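Local coordinates for protein tryptase inhibitor (Rhipicephalus appendiculatus, PDB 2UUY) that probably inhibits serine-type endopeptidases such as tryptase, the chain described being one Kunitz-like domain of a longer tick protein, at residues C1-G13 against R21-E33. Residues are numbered along the deposited sequence; the frame is centred on the assembly and turned at random. Where two conformers were deposited one is given.
Sequences CTVPIGWSEPVKG and RYYCMGNCCKVYE
Pro10 lays its ring against two tyrosines of the hairpin. Its CG stands over the centre of the Tyr23 ring, a CH-pi contact 3.5 Å from the centroid and 9° off the normal, while its CD meets one face of Tyr32 nearer the rim, 3.5 Å from CZ. Tyr32 is also gripped at its edge: OH donates in the ring plane to the anti lone pair of Glu9 OE2 at 2.6 Å, carboxylate and ring planes lying 65° apart. Replacing Tyr32 with an alanine would probably leave the Glu9 carboxylate without its donor and open a gap beside the Pro10 ring. Met25 CB packs on Val3 CG2 at 3.7 Å; in the conformer given, the rest of the Met25 chain folds back and brings SD near Pro10 CD. The same Val3 methyl presses on the aliphatic part of Lys30, closely at CD. The hairpin of strands 19-25 and 28-34, closed by a type II' turn from Met25 to Cys28, is the central element of this Kunitz-like domain, and the irregular N-terminal segment 1-13 runs over one side of it. A disulfide, Cys1 SG to Cys28 SG with chi3 79°, ties the chain start to the second strand. On the other side of the hairpin, Cys24 and Cys29 bond to Cys50 and Cys46, linking it to the C-terminal region. Near the turn, Trp7 CZ2 comes within 3.6 Å of Gly26 CA. One water accepts from Trp7 NE1 and Gly26 N; another donates to both Thr2 O and Met25 O, bridging the two backbones.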
loop_
_atom_site.group_PDB
_atom_site.type_symbol
_atom_site.label_atom_id
_atom_site.label_comp_id
_atom_site.label_asym_id
_atom_site.label_seq_id
_atom_site.Cartn_x
_atom_site.Cartn_y
_atom_site.Cartn_z
ATOM N N CYS B 1 26.476 -9.557 -1.597
ATOM C CA CYS B 1 26.985 -8.374 -0.836
ATOM C C CYS B 1 26.675 -8.525 0.651
ATOM O O CYS B 1 25.505 -8.499 1.040
ATOM C CB CYS B 1 26.341 -7.089 -1.377
ATOM S SG CYS B 1 26.914 -5.561 -0.605
ATOM N N THR B 2 27.711 -8.663 1.487
ATOM C CA THR B 2 27.495 -8.751 2.947
ATOM C C THR B 2 27.804 -7.401 3.623
ATOM O O THR B 2 28.845 -6.800 3.423
ATOM C CB THR B 2 28.231 -9.950 3.659
ATOM O OG1 THR B 2 29.155 -9.484 4.659
ATOM C CG2 THR B 2 28.948 -10.880 2.669
ATOM N N VAL B 3 26.823 -6.921 4.365
ATOM C CA VAL B 3 26.946 -5.688 5.117
ATOM C C VAL B 3 27.341 -6.039 6.564
ATOM O O VAL B 3 26.647 -6.824 7.210
ATOM C CB VAL B 3 25.613 -4.941 5.088
ATOM C CG1 VAL B 3 25.743 -3.633 5.784
ATOM C CG2 VAL B 3 25.162 -4.710 3.623
ATOM N N PRO B 4 28.435 -5.456 7.095
ATOM C CA PRO B 4 28.808 -5.884 8.468
ATOM C C PRO B 4 27.840 -5.356 9.520
ATOM O O PRO B 4 27.194 -4.341 9.343
ATOM C CB PRO B 4 30.209 -5.320 8.671
ATOM C CG PRO B 4 30.245 -4.197 7.788
ATOM C CD PRO B 4 29.404 -4.496 6.565
ATOM N N ILE B 5 27.747 -6.071 10.626
ATOM C CA ILE B 5 26.973 -5.643 11.746
ATOM C C ILE B 5 27.505 -4.263 12.147
ATOM O O ILE B 5 28.715 -4.045 12.245
ATOM C CB ILE B 5 27.085 -6.666 12.907
ATOM C CG1 ILE B 5 26.415 -7.968 12.500
ATOM C CG2 ILE B 5 26.460 -6.122 14.155
ATOM C CD1 ILE B 5 26.712 -9.101 13.465
ATOM N N GLY B 6 26.579 -3.360 12.415
ATOM C CA GLY B 6 26.908 -2.018 12.833
ATOM C C GLY B 6 26.939 -1.004 11.723
ATOM O O GLY B 6 26.933 0.178 12.024
ATOM N N TRP B 7 26.979 -1.443 10.475
ATOM C CA TRP B 7 27.002 -0.524 9.338
ATOM C C TRP B 7 25.725 0.266 9.258
ATOM O O TRP B 7 24.654 -0.278 9.568
ATOM C CB TRP B 7 27.188 -1.321 8.052
ATOM C CG TRP B 7 27.650 -0.515 6.867
ATOM C CD1 TRP B 7 26.886 0.031 5.863
ATOM C CD2 TRP B 7 29.012 -0.209 6.539
ATOM N NE1 TRP B 7 27.702 0.649 4.957
ATOM C CE2 TRP B 7 29.005 0.508 5.351
ATOM C CE3 TRP B 7 30.241 -0.466 7.168
ATOM C CZ2 TRP B 7 30.165 0.993 4.773
ATOM C CZ3 TRP B 7 31.393 -0.012 6.571
ATOM C CH2 TRP B 7 31.349 0.722 5.393
ATOM N N SER B 8 25.799 1.509 8.826
ATOM C CA SER B 8 24.645 2.373 8.642
ATOM C C SER B 8 23.971 2.017 7.335
ATOM O O SER B 8 24.540 2.241 6.280
ATOM C CB SER B 8 25.082 3.833 8.564
ATOM O OG SER B 8 23.953 4.680 8.443
ATOM N N GLU B 9 22.791 1.463 7.416
ATOM C CA GLU B 9 22.014 1.090 6.237
ATOM C C GLU B 9 21.010 2.190 5.931
ATOM O O GLU B 9 20.829 3.130 6.696
ATOM C CB GLU B 9 21.351 -0.254 6.478
ATOM C CG GLU B 9 22.396 -1.327 6.608
ATOM C CD GLU B 9 21.788 -2.692 6.801
ATOM O OE1 GLU B 9 21.786 -3.183 7.949
ATOM O OE2 GLU B 9 21.295 -3.277 5.832
ATOM N N PRO B 10 20.337 2.094 4.788
ATOM C CA PRO B 10 19.442 3.134 4.461
ATOM C C PRO B 10 18.312 3.323 5.475
ATOM O O PRO B 10 17.847 2.358 6.073
ATOM C CB PRO B 10 18.789 2.659 3.123
ATOM C CG PRO B 10 19.835 1.796 2.560
ATOM C CD PRO B 10 20.386 1.088 3.717
ATOM N N VAL B 11 17.894 4.547 5.701
ATOM C CA VAL B 11 16.794 4.828 6.602
ATOM C C VAL B 11 15.527 4.243 5.988
ATOM O O VAL B 11 15.220 4.472 4.804
ATOM C CB VAL B 11 16.636 6.334 6.864
ATOM C CG1 VAL B 11 15.325 6.637 7.595
ATOM C CG2 VAL B 11 17.807 6.863 7.686
ATOM N N LYS B 12 14.814 3.446 6.770
ATOM C CA LYS B 12 13.538 2.898 6.318
ATOM C C LYS B 12 12.486 3.992 6.237
ATOM O O LYS B 12 12.271 4.760 7.174
ATOM C CB LYS B 12 13.063 1.835 7.283
ATOM C CG LYS B 12 13.930 0.618 7.250
ATOM C CD LYS B 12 13.653 -0.398 8.364
ATOM C CE LYS B 12 14.612 -1.591 8.274
ATOM N NZ LYS B 12 14.175 -2.759 9.088
ATOM N N GLY B 13 11.800 4.073 5.114
ATOM C CA GLY B 13 10.697 4.993 4.983
ATOM C C GLY B 13 9.508 4.533 5.786
ATOM O O GLY B 13 9.315 3.298 6.024
ATOM N N ARG B 21 15.185 -1.357 -4.382
ATOM C CA ARG B 21 16.260 -0.387 -4.653
ATOM C C ARG B 21 17.595 -1.017 -4.356
ATOM O O ARG B 21 17.717 -1.870 -3.498
ATOM C CB ARG B 21 16.115 0.845 -3.762
ATOM C CG ARG B 21 14.768 1.488 -3.782
ATOM C CD ARG B 21 14.407 2.027 -5.107
ATOM N NE ARG B 21 15.285 3.117 -5.493
ATOM C CZ ARG B 21 15.172 3.796 -6.611
ATOM N NH1 ARG B 21 14.253 3.462 -7.489
ATOM N NH2 ARG B 21 16.005 4.800 -6.861
ATOM N N TYR B 22 18.630 -0.557 -5.050
ATOM C CA TYR B 22 19.984 -1.039 -4.843
ATOM C C TYR B 22 20.813 0.094 -4.276
ATOM O O TYR B 22 20.857 1.166 -4.845
ATOM C CB TYR B 22 20.563 -1.543 -6.177
ATOM C CG TYR B 22 19.743 -2.664 -6.772
ATOM C CD1 TYR B 22 19.937 -3.965 -6.371
ATOM C CD2 TYR B 22 18.740 -2.401 -7.686
ATOM C CE1 TYR B 22 19.161 -4.996 -6.886
ATOM C CE2 TYR B 22 18.003 -3.418 -8.218
ATOM C CZ TYR B 22 18.201 -4.711 -7.783
ATOM O OH TYR B 22 17.382 -5.718 -8.310
ATOM N N TYR B 23 21.440 -0.154 -3.125
ATOM C CA TYR B 23 22.254 0.845 -2.445
ATOM C C TYR B 23 23.669 0.322 -2.279
ATOM O O TYR B 23 23.898 -0.841 -1.957
ATOM C CB TYR B 23 21.699 1.125 -1.051
ATOM C CG TYR B 23 20.472 1.976 -0.936
ATOM C CD1 TYR B 23 20.577 3.281 -0.533
ATOM C CD2 TYR B 23 19.201 1.441 -1.112
ATOM C CE1 TYR B 23 19.471 4.060 -0.326
ATOM C CE2 TYR B 23 18.075 2.216 -0.894
ATOM C CZ TYR B 23 18.213 3.510 -0.517
ATOM O OH TYR B 23 17.072 4.249 -0.273
ATOM N N CYS B 24 24.614 1.216 -2.455
ATOM C CA CYS B 24 26.002 0.902 -2.202
ATOM C C CYS B 24 26.298 0.880 -0.720
ATOM O O CYS B 24 26.152 1.920 -0.037
ATOM C CB CYS B 24 26.863 1.973 -2.865
ATOM S SG CYS B 24 28.630 1.713 -2.614
ATOM N N MET B 25 26.674 -0.293 -0.224
ATOM C CA MET B 25 26.994 -0.502 1.182
ATOM C C MET B 25 28.470 -0.859 1.268
ATOM O O MET B 25 28.841 -2.017 1.200
ATOM C CB MET B 25 26.139 -1.633 1.774
ATOM C CG MET B 25 24.631 -1.498 1.586
ATOM S SD MET B 25 23.894 0.074 2.082
ATOM C CE MET B 25 24.774 0.534 3.551
ATOM N N GLY B 26 29.319 0.144 1.372
ATOM C CA GLY B 26 30.763 -0.076 1.430
ATOM C C GLY B 26 31.301 -0.433 0.054
ATOM O O GLY B 26 31.348 0.416 -0.833
ATOM N N ASN B 27 31.639 -1.691 -0.139
ATOM C CA ASN B 27 32.273 -2.152 -1.368
ATOM C C ASN B 27 31.314 -2.583 -2.435
ATOM O O ASN B 27 31.714 -2.711 -3.588
ATOM C CB ASN B 27 33.144 -3.357 -1.076
ATOM C CG ASN B 27 34.378 -3.029 -0.310
ATOM O OD1 ASN B 27 34.748 -1.882 -0.140
ATOM N ND2 ASN B 27 35.054 -4.074 0.132
ATOM N N CYS B 28 30.068 -2.871 -2.066
ATOM C CA CYS B 28 29.128 -3.543 -2.947
ATOM C C CYS B 28 27.708 -3.066 -2.764
ATOM O O CYS B 28 27.367 -2.506 -1.718
ATOM C CB CYS B 28 29.177 -5.059 -2.696
ATOM S SG CYS B 28 28.940 -5.602 -0.924
ATOM N N CYS B 29 26.904 -3.252 -3.809
ATOM C CA CYS B 29 25.513 -2.891 -3.794
ATOM C C CYS B 29 24.669 -4.039 -3.290
ATOM O O CYS B 29 24.892 -5.198 -3.619
ATOM C CB CYS B 29 25.063 -2.464 -5.191
ATOM S SG CYS B 29 25.793 -0.879 -5.675
ATOM N N LYS B 30 23.717 -3.672 -2.438
ATOM C CA LYS B 30 22.795 -4.605 -1.834
ATOM C C LYS B 30 21.371 -4.157 -2.135
ATOM O O LYS B 30 21.080 -2.979 -2.201
ATOM C CB LYS B 30 23.000 -4.655 -0.317
ATOM C CG LYS B 30 22.076 -5.627 0.417
ATOM C CD LYS B 30 22.558 -5.998 1.785
ATOM C CE LYS B 30 21.652 -7.029 2.403
ATOM N NZ LYS B 30 21.781 -8.388 1.792
ATOM N N VAL B 31 20.491 -5.138 -2.280
ATOM C CA VAL B 31 19.103 -4.864 -2.528
ATOM C C VAL B 31 18.371 -4.545 -1.218
ATOM O O VAL B 31 18.593 -5.182 -0.173
ATOM C CB VAL B 31 18.462 -6.027 -3.314
ATOM C CG1 VAL B 31 18.184 -7.218 -2.410
ATOM C CG2 VAL B 31 17.199 -5.540 -3.995
ATOM N N TYR B 32 17.510 -3.546 -1.300
ATOM C CA TYR B 32 16.635 -3.142 -0.201
ATOM C C TYR B 32 15.212 -3.135 -0.737
ATOM O O TYR B 32 14.953 -2.668 -1.837
ATOM C CB TYR B 32 17.051 -1.766 0.339
ATOM C CG TYR B 32 18.288 -1.897 1.180
ATOM C CD1 TYR B 32 18.196 -2.169 2.535
ATOM C CD2 TYR B 32 19.556 -1.853 0.610
ATOM C CE1 TYR B 32 19.325 -2.371 3.298
ATOM C CE2 TYR B 32 20.682 -2.051 1.355
ATOM C CZ TYR B 32 20.561 -2.276 2.695
ATOM O OH TYR B 32 21.706 -2.486 3.435
ATOM N N GLU B 33 14.300 -3.703 0.041
ATOM C CA GLU B 33 12.890 -3.825 -0.338
ATOM C C GLU B 33 12.044 -3.127 0.712
ATOM O O GLU B 33 12.093 -3.513 1.902
ATOM C CB GLU B 33 12.499 -5.286 -0.389
ATOM C CG GLU B 33 13.153 -6.106 -1.470
ATOM C CD GLU B 33 12.757 -7.555 -1.276
ATOM O OE1 GLU B 33 11.703 -7.929 -1.787
ATOM O OE2 GLU B 33 13.425 -8.292 -0.515
HETATM O O HOH W 1 29.113 -3.977 2.977
HETATM O O HOH W 2 27.782 2.533 2.726
#